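Local coordinates for uncharacterized ParM protein (Staphylococcus aureus, PDB 3JS6) that forms dynamic actin-like filaments and probably uses them to segregate plasmid DNA at cell division, at residues R33-N38 against T74-D79; A131-L136 against V157-Q162; L167-M172 against E317-S322. One frame throughout, in Å; residues are numbered along the deposited sequence.

In the fold
The three contacts follow one another along the chain, each closing before the next opens. Interactions 1 and 2 both reach the same mixed sheet of the actin-like N-terminal domain, yet their centres lie about 30 Å apart: interaction 1 is at the end of strand 23-33, interaction 2 where helix 128-137 packs on strand 148-161. That strand runs directly into helix 162-169, whose end forms interaction 3 with the segment after strand 316-317 of the second sheet. Interactions 2 and 3 are accordingly close, about 5 Å between nearest atoms, whereas the centres of 1 and 3 are about 38 Å apart. The series leads from the domain's edge to what is probably the interdomain crossing.

Interaction 1: R33-N38 against T74-D79; sequences RKTNEN and TNTGKD
Thr76 turns its hydroxyl between its own backbone N and carbonyl carbon (chi1 61°), and this torsion sets OG1 against the backbone of Arg33. There it accepts the peptide N-H: Arg33 N to Thr76 OG1 is 2.7 Å, with an almost straight N-H...O angle of 174°. The carbonyl of the same residue is close as well, Arg33 O lying 2.8 Å from Thr76 OG1. A second hydroxyl approaches from within the turn, where chi1 of -177° swings Thr74 OG1 to the side opposite its backbone N and to 2.7 Å from Thr76 OG1. The methyl Thr76 CG2 lies off the oxygen end of the Arg33 carbonyl, 3.3 Å from Arg33 O. Strand 23-33 pairs antiparallel with strand 78-79, as the backbone bonding of Lys78 with Ile31 attests. Arg33 ends strand 23-33 in the actin-like N-terminal domain, and its N-H goes to a side-chain oxygen in the loop that leads into strand 78-79. The side chains of Thr35 and Thr76 pass one another, running opposite ways, with Thr35 OG1 4.2 Å from Thr76 CG2. Next to Arg33, Lys34 forms a salt bridge with Glu53, while Thr74 leans on Leu65 of strand 64-66.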
loop_
_atom_site.group_PDB
_atom_site.type_symbol
_atom_site.label_atom_id
_atom_site.label_comp_id
_atom_site.label_asym_id
_atom_site.label_seq_id
_atom_site.Cartn_x
_atom_site.Cartn_y
_atom_site.Cartn_z
ATOM N N ARG A 33 10.295 -15.331 -12.830
ATOM C CA ARG A 33 10.628 -15.322 -14.240
ATOM C C ARG A 33 10.402 -16.714 -14.751
ATOM O O ARG A 33 10.741 -17.683 -14.068
ATOM C CB ARG A 33 12.102 -14.940 -14.432
ATOM C CG ARG A 33 12.589 -15.198 -15.832
ATOM C CD ARG A 33 13.948 -14.564 -16.092
ATOM N NE ARG A 33 14.526 -15.079 -17.331
ATOM C CZ ARG A 33 15.584 -14.554 -17.933
ATOM N NH1 ARG A 33 16.183 -13.490 -17.415
ATOM N NH2 ARG A 33 16.045 -15.101 -19.046
ATOM N N LYS A 34 9.818 -16.843 -15.931
ATOM C CA LYS A 34 9.610 -18.190 -16.410
ATOM C C LYS A 34 10.775 -18.581 -17.287
ATOM O O LYS A 34 11.017 -17.981 -18.335
ATOM C CB LYS A 34 8.271 -18.342 -17.141
ATOM C CG LYS A 34 8.110 -17.563 -18.406
ATOM C CD LYS A 34 6.807 -17.940 -19.096
ATOM C CE LYS A 34 6.751 -19.422 -19.443
ATOM N NZ LYS A 34 5.476 -19.803 -20.126
ATOM N N THR A 35 11.516 -19.579 -16.814
ATOM C CA THR A 35 12.682 -20.092 -17.509
ATOM C C THR A 35 12.442 -21.532 -17.929
ATOM O O THR A 35 11.628 -22.232 -17.321
ATOM C CB THR A 35 13.914 -20.026 -16.609
ATOM O OG1 THR A 35 13.612 -20.642 -15.351
ATOM C CG2 THR A 35 14.329 -18.572 -16.386
ATOM N N ASN A 36 13.163 -21.961 -18.962
ATOM C CA ASN A 36 13.035 -23.307 -19.518
ATOM C C ASN A 36 13.472 -24.437 -18.594
ATOM O O ASN A 36 13.278 -25.610 -18.922
ATOM C CB ASN A 36 13.814 -23.414 -20.832
ATOM C CG ASN A 36 13.592 -24.743 -21.537
ATOM O OD1 ASN A 36 12.511 -25.000 -22.073
ATOM N ND2 ASN A 36 14.613 -25.598 -21.531
ATOM N N GLU A 37 14.070 -24.104 -17.454
ATOM C CA GLU A 37 14.490 -25.148 -16.530
ATOM C C GLU A 37 13.243 -25.758 -15.890
ATOM O O GLU A 37 13.071 -25.736 -14.671
ATOM C CB GLU A 37 15.436 -24.576 -15.472
ATOM C CG GLU A 37 16.754 -24.065 -16.066
ATOM C CD GLU A 37 17.890 -23.971 -15.043
ATOM O OE1 GLU A 37 18.219 -25.001 -14.411
ATOM O OE2 GLU A 37 18.462 -22.871 -14.876
ATOM N N ASN A 38 12.387 -26.313 -16.748
ATOM C CA ASN A 38 11.117 -26.923 -16.362
ATOM C C ASN A 38 11.082 -27.732 -15.081
ATOM O O ASN A 38 11.987 -28.513 -14.761
ATOM C CB ASN A 38 10.568 -27.776 -17.504
ATOM C CG ASN A 38 10.285 -26.964 -18.739
ATOM O OD1 ASN A 38 9.789 -25.839 -18.650
ATOM N ND2 ASN A 38 10.585 -27.529 -19.906
ATOM N N THR A 74 5.994 -21.289 -10.362
ATOM C CA THR A 74 7.423 -21.237 -10.572
ATOM C C THR A 74 8.154 -21.372 -9.249
ATOM O O THR A 74 7.559 -21.267 -8.176
ATOM C CB THR A 74 7.811 -19.889 -11.250
ATOM O OG1 THR A 74 9.218 -19.859 -11.534
ATOM C CG2 THR A 74 7.470 -18.721 -10.318
ATOM N N ASN A 75 9.448 -21.569 -9.339
ATOM C CA ASN A 75 10.234 -21.692 -8.170
ATOM C C ASN A 75 11.123 -20.454 -8.127
ATOM O O ASN A 75 11.833 -20.217 -7.160
ATOM C CB ASN A 75 11.048 -22.999 -8.192
ATOM C CG ASN A 75 10.170 -24.196 -7.913
ATOM O OD1 ASN A 75 9.647 -24.336 -6.810
ATOM N ND2 ASN A 75 10.004 -25.052 -8.917
ATOM N N THR A 76 11.049 -19.599 -9.232
ATOM C CA THR A 76 11.886 -18.350 -9.348
ATOM C C THR A 76 11.404 -17.184 -8.478
ATOM O O THR A 76 12.083 -16.168 -8.423
ATOM C CB THR A 76 11.977 -17.859 -10.821
ATOM O OG1 THR A 76 10.655 -17.546 -11.296
ATOM C CG2 THR A 76 12.598 -18.924 -11.699
ATOM N N GLY A 77 10.279 -17.312 -7.804
ATOM C CA GLY A 77 9.733 -16.249 -6.967
ATOM C C GLY A 77 10.733 -15.725 -5.942
ATOM O O GLY A 77 11.362 -16.512 -5.224
ATOM N N LYS A 78 10.854 -14.404 -5.882
ATOM C CA LYS A 78 11.751 -13.771 -4.922
ATOM C C LYS A 78 11.151 -12.445 -4.445
ATOM O O LYS A 78 10.444 -11.790 -5.203
ATOM C CB LYS A 78 13.105 -13.547 -5.582
ATOM C CG LYS A 78 14.050 -12.742 -4.725
ATOM C CD LYS A 78 15.318 -12.371 -5.480
ATOM C CE LYS A 78 16.176 -13.587 -5.793
ATOM N NZ LYS A 78 17.478 -13.200 -6.405
ATOM N N ASP A 79 11.408 -12.059 -3.209
ATOM C CA ASP A 79 10.888 -10.785 -2.705
ATOM C C ASP A 79 11.617 -9.656 -3.435
ATOM O O ASP A 79 12.783 -9.788 -3.749
ATOM C CB ASP A 79 11.132 -10.671 -1.193
ATOM C CG ASP A 79 10.222 -11.585 -0.379
ATOM O OD1 ASP A 79 10.562 -11.893 0.775
ATOM O OD2 ASP A 79 9.160 -11.988 -0.888
#

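Interaction 2: A131-L136 against V157-Q162; sequences AKFEKL and VKIVAQ
Apolar packing of Ile159 with Phe133 and Glu134 makes up most of this contact, and no hydrogen bond joins the two segments. The delta methyl of Ile159 is the probe: CD1 lies 3.9 Å from Glu134 CB and 4.1 Å from Glu134 CA, so it meets the root of the glutamate rather than the carboxylate. The same Ile159 CD1 is 4.3 Å from Phe133 CD1, approaching the ring obliquely. The CA-CB bond of Phe133 points toward the strand, and with CG anti to the backbone N (chi1 -171°) ring atom CD1 comes against Ile159.

The polar end of Glu134 makes a looser contact. Its chain bends at chi2 (70°), bringing Glu134 OE1 to 4.3 Å from Val157 CB, and OE1 has a weak hydrogen bond with Asn138 ND2.

The axes of segments 131-136 and 157-161 approach to 9.4 Å and run roughly antiparallel, at 145°, as a helix laid on a sheet. Val157 and Ile159 point toward helix 128-137, whereas the alternating Lys158 and Val160 touch helix 325-342 on the other face. Phe133 and Ile159 both rest on Thr118 and Met120 of strand 111-120, the parallel neighbour of strand 148-161, so the helix spans two adjacent strands.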
loop_
_atom_site.group_PDB
_atom_site.type_symbol
_atom_site.label_atom_id
_atom_site.label_comp_id
_atom_site.label_asym_id
_atom_site.label_seq_id
_atom_site.Cartn_x
_atom_site.Cartn_y
_atom_site.Cartn_z
ATOM N N ALA A 131 13.009 11.974 -7.192
ATOM C CA ALA A 131 13.373 12.206 -8.592
ATOM C C ALA A 131 13.532 10.890 -9.350
ATOM O O ALA A 131 13.056 10.754 -10.471
ATOM C CB ALA A 131 14.665 13.003 -8.679
ATOM N N LYS A 132 14.215 9.922 -8.753
ATOM C CA LYS A 132 14.397 8.639 -9.416
ATOM C C LYS A 132 13.102 7.827 -9.507
ATOM O O LYS A 132 12.916 7.085 -10.456
ATOM C CB LYS A 132 15.471 7.820 -8.692
ATOM C CG LYS A 132 16.878 8.387 -8.900
ATOM C CD LYS A 132 17.966 7.549 -8.219
ATOM C CE LYS A 132 17.784 7.505 -6.714
ATOM N NZ LYS A 132 18.906 6.771 -6.057
ATOM N N PHE A 133 12.213 7.957 -8.526
ATOM C CA PHE A 133 10.955 7.192 -8.563
ATOM C C PHE A 133 10.087 7.790 -9.669
ATOM O O PHE A 133 9.513 7.067 -10.480
ATOM C CB PHE A 133 10.246 7.300 -7.220
ATOM C CG PHE A 133 9.049 6.392 -7.067
ATOM C CD1 PHE A 133 8.131 6.630 -6.045
ATOM C CD2 PHE A 133 8.883 5.273 -7.869
ATOM C CE1 PHE A 133 7.062 5.767 -5.815
ATOM C CE2 PHE A 133 7.825 4.399 -7.652
ATOM C CZ PHE A 133 6.912 4.646 -6.624
ATOM N N GLU A 134 9.993 9.117 -9.703
ATOM C CA GLU A 134 9.192 9.762 -10.726
ATOM C C GLU A 134 9.767 9.434 -12.100
ATOM O O GLU A 134 9.027 9.351 -13.082
ATOM C CB GLU A 134 9.111 11.283 -10.478
ATOM C CG GLU A 134 9.886 12.165 -11.446
ATOM C CD GLU A 134 9.295 12.212 -12.855
ATOM O OE1 GLU A 134 8.094 12.554 -13.006
ATOM O OE2 GLU A 134 10.047 11.916 -13.812
ATOM N N LYS A 135 11.082 9.242 -12.190
ATOM C CA LYS A 135 11.674 8.893 -13.483
ATOM C C LYS A 135 11.304 7.453 -13.896
ATOM O O LYS A 135 11.182 7.135 -15.078
ATOM C CB LYS A 135 13.197 9.036 -13.438
ATOM C CG LYS A 135 13.705 10.371 -13.933
ATOM C CD LYS A 135 15.233 10.397 -13.992
ATOM C CE LYS A 135 15.769 9.236 -14.840
ATOM N NZ LYS A 135 17.266 9.180 -14.901
ATOM N N LEU A 136 11.135 6.575 -12.922
ATOM C CA LEU A 136 10.753 5.217 -13.249
ATOM C C LEU A 136 9.308 5.236 -13.780
ATOM O O LEU A 136 8.984 4.576 -14.755
ATOM C CB LEU A 136 10.809 4.333 -11.997
ATOM C CG LEU A 136 12.154 3.902 -11.405
ATOM C CD1 LEU A 136 11.917 3.171 -10.068
ATOM C CD2 LEU A 136 12.884 2.984 -12.392
ATOM N N VAL A 157 2.418 12.371 -13.375
ATOM C CA VAL A 157 2.710 11.585 -12.166
ATOM C C VAL A 157 2.552 12.456 -10.928
ATOM O O VAL A 157 2.996 13.598 -10.901
ATOM C CB VAL A 157 4.155 11.022 -12.186
ATOM C CG1 VAL A 157 4.451 10.276 -10.878
ATOM C CG2 VAL A 157 4.321 10.075 -13.378
ATOM N N LYS A 158 1.900 11.926 -9.906
ATOM C CA LYS A 158 1.728 12.689 -8.684
ATOM C C LYS A 158 2.117 11.796 -7.527
ATOM O O LYS A 158 1.534 10.730 -7.349
ATOM C CB LYS A 158 0.281 13.139 -8.546
ATOM C CG LYS A 158 -0.032 13.919 -7.256
ATOM C CD LYS A 158 0.825 15.176 -7.076
ATOM C CE LYS A 158 0.290 16.038 -5.934
ATOM N NZ LYS A 158 1.170 17.184 -5.642
ATOM N N ILE A 159 3.114 12.230 -6.759
ATOM C CA ILE A 159 3.595 11.458 -5.622
ATOM C C ILE A 159 3.448 12.193 -4.287
ATOM O O ILE A 159 3.868 13.341 -4.161
ATOM C CB ILE A 159 5.086 11.135 -5.777
ATOM C CG1 ILE A 159 5.336 10.332 -7.055
ATOM C CG2 ILE A 159 5.561 10.396 -4.550
ATOM C CD1 ILE A 159 6.749 10.403 -7.520
ATOM N N VAL A 160 2.854 11.551 -3.286
ATOM C CA VAL A 160 2.772 12.203 -1.987
ATOM C C VAL A 160 3.332 11.291 -0.899
ATOM O O VAL A 160 3.746 10.161 -1.184
ATOM C CB VAL A 160 1.316 12.579 -1.621
ATOM C CG1 VAL A 160 0.775 13.566 -2.647
ATOM C CG2 VAL A 160 0.449 11.340 -1.526
ATOM N N ALA A 161 3.368 11.785 0.335
ATOM C CA ALA A 161 3.828 10.962 1.467
ATOM C C ALA A 161 2.743 9.908 1.707
ATOM O O ALA A 161 1.553 10.216 1.658
ATOM C CB ALA A 161 4.010 11.832 2.716
ATOM N N GLN A 162 3.132 8.672 1.991
ATOM C CA GLN A 162 2.151 7.595 2.157
ATOM C C GLN A 162 0.979 7.829 3.099
ATOM O O GLN A 162 -0.167 7.501 2.758
ATOM C CB GLN A 162 2.853 6.300 2.549
ATOM C CG GLN A 162 4.121 6.075 1.790
ATOM C CD GLN A 162 4.605 4.652 1.896
ATOM O OE1 GLN A 162 4.622 4.060 2.985
ATOM N NE2 GLN A 162 5.009 4.090 0.763
#

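Interaction 3: L167-M172 against E317-S322; sequences LLDLNM and EKADDS
Asp169 OD2 is gripped by two polar groups, a salt bridge from Arg328 NH2 and a hydrogen bond with Ser325 OG, while Ala319 CB presses against it, 3.5 Å from Asp169 OD2. The positive guanidinium would be expected to favour the charged carboxylate. Ala319 CB has a second neighbour 3.7 Å away, Leu170 CD2, and so fills the angle between an acidic and an apolar side chain.

The side chains of Leu170 and Glu317 come from opposite directions, and Leu170 CD1 sits over the flat face of the Glu317 carboxylate, 3.8 Å from Glu317 OE1. Glu317 gets there fully extended, its CG anti to the backbone N (chi1 176°). Two waters finish the junction: one donates to Leu170 O at 2.7 Å and to Glu317 OE1 at 2.8 Å; the other accepts from Asn171 ND2 and donates to Glu317 OE2, which also forms a salt bridge with Arg293. Asn171 ND2 is steadied by a bond of 2.9 Å to Leu167 O, nearly in its amide plane.

The end of helix 162-169 thus meets the segment between strand 316-317 and helix 325-342. The arrangement is consistent with the interdomain crossing of actin-like proteins, where a helix leaving the first domain's sheet and the returning C-terminal segment pass side by side.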
loop_
_atom_site.group_PDB
_atom_site.type_symbol
_atom_site.label_atom_id
_atom_site.label_comp_id
_atom_site.label_asym_id
_atom_site.label_seq_id
_atom_site.Cartn_x
_atom_site.Cartn_y
_atom_site.Cartn_z
ATOM N N LEU A 167 -5.119 9.748 4.790
ATOM C CA LEU A 167 -5.894 10.917 5.211
ATOM C C LEU A 167 -6.899 11.362 4.135
ATOM O O LEU A 167 -8.050 11.705 4.436
ATOM C CB LEU A 167 -4.947 12.077 5.536
ATOM C CG LEU A 167 -4.314 11.980 6.917
ATOM C CD1 LEU A 167 -3.231 13.027 7.082
ATOM C CD2 LEU A 167 -5.386 12.149 7.961
ATOM N N LEU A 168 -6.442 11.372 2.887
ATOM C CA LEU A 168 -7.260 11.790 1.750
ATOM C C LEU A 168 -8.435 10.859 1.456
ATOM O O LEU A 168 -9.466 11.295 0.934
ATOM C CB LEU A 168 -6.379 11.924 0.507
ATOM C CG LEU A 168 -5.388 13.094 0.563
ATOM C CD1 LEU A 168 -4.503 13.060 -0.706
ATOM C CD2 LEU A 168 -6.133 14.418 0.673
ATOM N N ASP A 169 -8.270 9.578 1.775
ATOM C CA ASP A 169 -9.323 8.584 1.582
ATOM C C ASP A 169 -10.518 9.050 2.411
ATOM O O ASP A 169 -11.654 8.984 1.960
ATOM C CB ASP A 169 -8.809 7.210 2.090
ATOM C CG ASP A 169 -9.870 6.088 2.065
ATOM O OD1 ASP A 169 -10.707 6.006 1.132
ATOM O OD2 ASP A 169 -9.830 5.237 2.989
ATOM N N LEU A 170 -10.245 9.550 3.614
ATOM C CA LEU A 170 -11.296 9.969 4.537
ATOM C C LEU A 170 -11.498 11.471 4.699
ATOM O O LEU A 170 -12.246 11.899 5.570
ATOM C CB LEU A 170 -11.022 9.374 5.915
ATOM C CG LEU A 170 -10.851 7.846 5.885
ATOM C CD1 LEU A 170 -10.544 7.334 7.272
ATOM C CD2 LEU A 170 -12.121 7.203 5.347
ATOM N N ASN A 171 -10.833 12.286 3.897
ATOM C CA ASN A 171 -11.037 13.720 4.088
ATOM C C ASN A 171 -11.152 14.493 2.790
ATOM O O ASN A 171 -10.871 15.698 2.746
ATOM C CB ASN A 171 -9.912 14.285 4.951
ATOM C CG ASN A 171 -10.050 13.881 6.398
ATOM O OD1 ASN A 171 -10.798 14.499 7.156
ATOM N ND2 ASN A 171 -9.346 12.824 6.786
HETATM N N MSE A 172 -11.585 13.789 1.747
HETATM C CA MSE A 172 -11.730 14.405 0.436
HETATM C C MSE A 172 -12.818 13.812 -0.442
HETATM O O MSE A 172 -12.926 12.586 -0.605
HETATM C CB MSE A 172 -10.386 14.342 -0.303
HETATM C CG MSE A 172 -10.405 14.890 -1.699
HETATM SE SE MSE A 172 -8.604 14.856 -2.476
HETATM C CE MSE A 172 -9.064 15.763 -4.110
ATOM N N GLU A 317 -11.286 6.725 13.931
ATOM C CA GLU A 317 -12.086 6.410 12.763
ATOM C C GLU A 317 -11.390 5.319 11.960
ATOM O O GLU A 317 -10.166 5.225 11.957
ATOM C CB GLU A 317 -12.263 7.663 11.898
ATOM C CG GLU A 317 -13.025 7.382 10.584
ATOM C CD GLU A 317 -13.217 8.620 9.743
ATOM O OE1 GLU A 317 -13.831 8.507 8.661
ATOM O OE2 GLU A 317 -12.752 9.704 10.157
ATOM N N LYS A 318 -12.156 4.485 11.268
ATOM C CA LYS A 318 -11.560 3.439 10.450
ATOM C C LYS A 318 -12.293 3.410 9.124
ATOM O O LYS A 318 -13.505 3.656 9.085
ATOM C CB LYS A 318 -11.719 2.059 11.111
ATOM C CG LYS A 318 -11.034 0.916 10.337
ATOM C CD LYS A 318 -11.461 -0.469 10.854
ATOM C CE LYS A 318 -10.655 -1.600 10.195
ATOM N NZ LYS A 318 -10.861 -1.758 8.707
ATOM N N ALA A 319 -11.572 3.090 8.051
ATOM C CA ALA A 319 -12.180 2.963 6.728
ATOM C C ALA A 319 -12.330 1.470 6.425
ATOM O O ALA A 319 -11.612 0.655 7.003
ATOM C CB ALA A 319 -11.277 3.615 5.669
ATOM N N ASP A 320 -13.252 1.098 5.534
ATOM C CA ASP A 320 -13.398 -0.318 5.156
ATOM C C ASP A 320 -12.227 -0.656 4.231
ATOM O O ASP A 320 -11.698 0.225 3.569
ATOM C CB ASP A 320 -14.703 -0.572 4.394
ATOM C CG ASP A 320 -15.898 -0.773 5.314
ATOM O OD1 ASP A 320 -15.825 -1.638 6.216
ATOM O OD2 ASP A 320 -16.914 -0.069 5.122
ATOM N N ASP A 321 -11.843 -1.929 4.172
ATOM C CA ASP A 321 -10.721 -2.370 3.347
ATOM C C ASP A 321 -9.525 -1.454 3.522
ATOM O O ASP A 321 -9.070 -0.835 2.556
ATOM C CB ASP A 321 -11.102 -2.416 1.871
ATOM C CG ASP A 321 -11.593 -3.783 1.438
ATOM O OD1 ASP A 321 -12.680 -4.198 1.896
ATOM O OD2 ASP A 321 -10.888 -4.449 0.638
ATOM N N SER A 322 -9.030 -1.368 4.755
ATOM C CA SER A 322 -7.880 -0.532 5.084
ATOM C C SER A 322 -6.689 -0.775 4.146
ATOM O O SER A 322 -5.870 0.118 3.940
ATOM C CB SER A 322 -7.436 -0.778 6.534
ATOM O OG SER A 322 -8.422 -0.375 7.467
HETATM O O HOH W 1 -14.224 10.725 7.037
HETATM O O HOH W 2 -10.677 11.619 9.011
#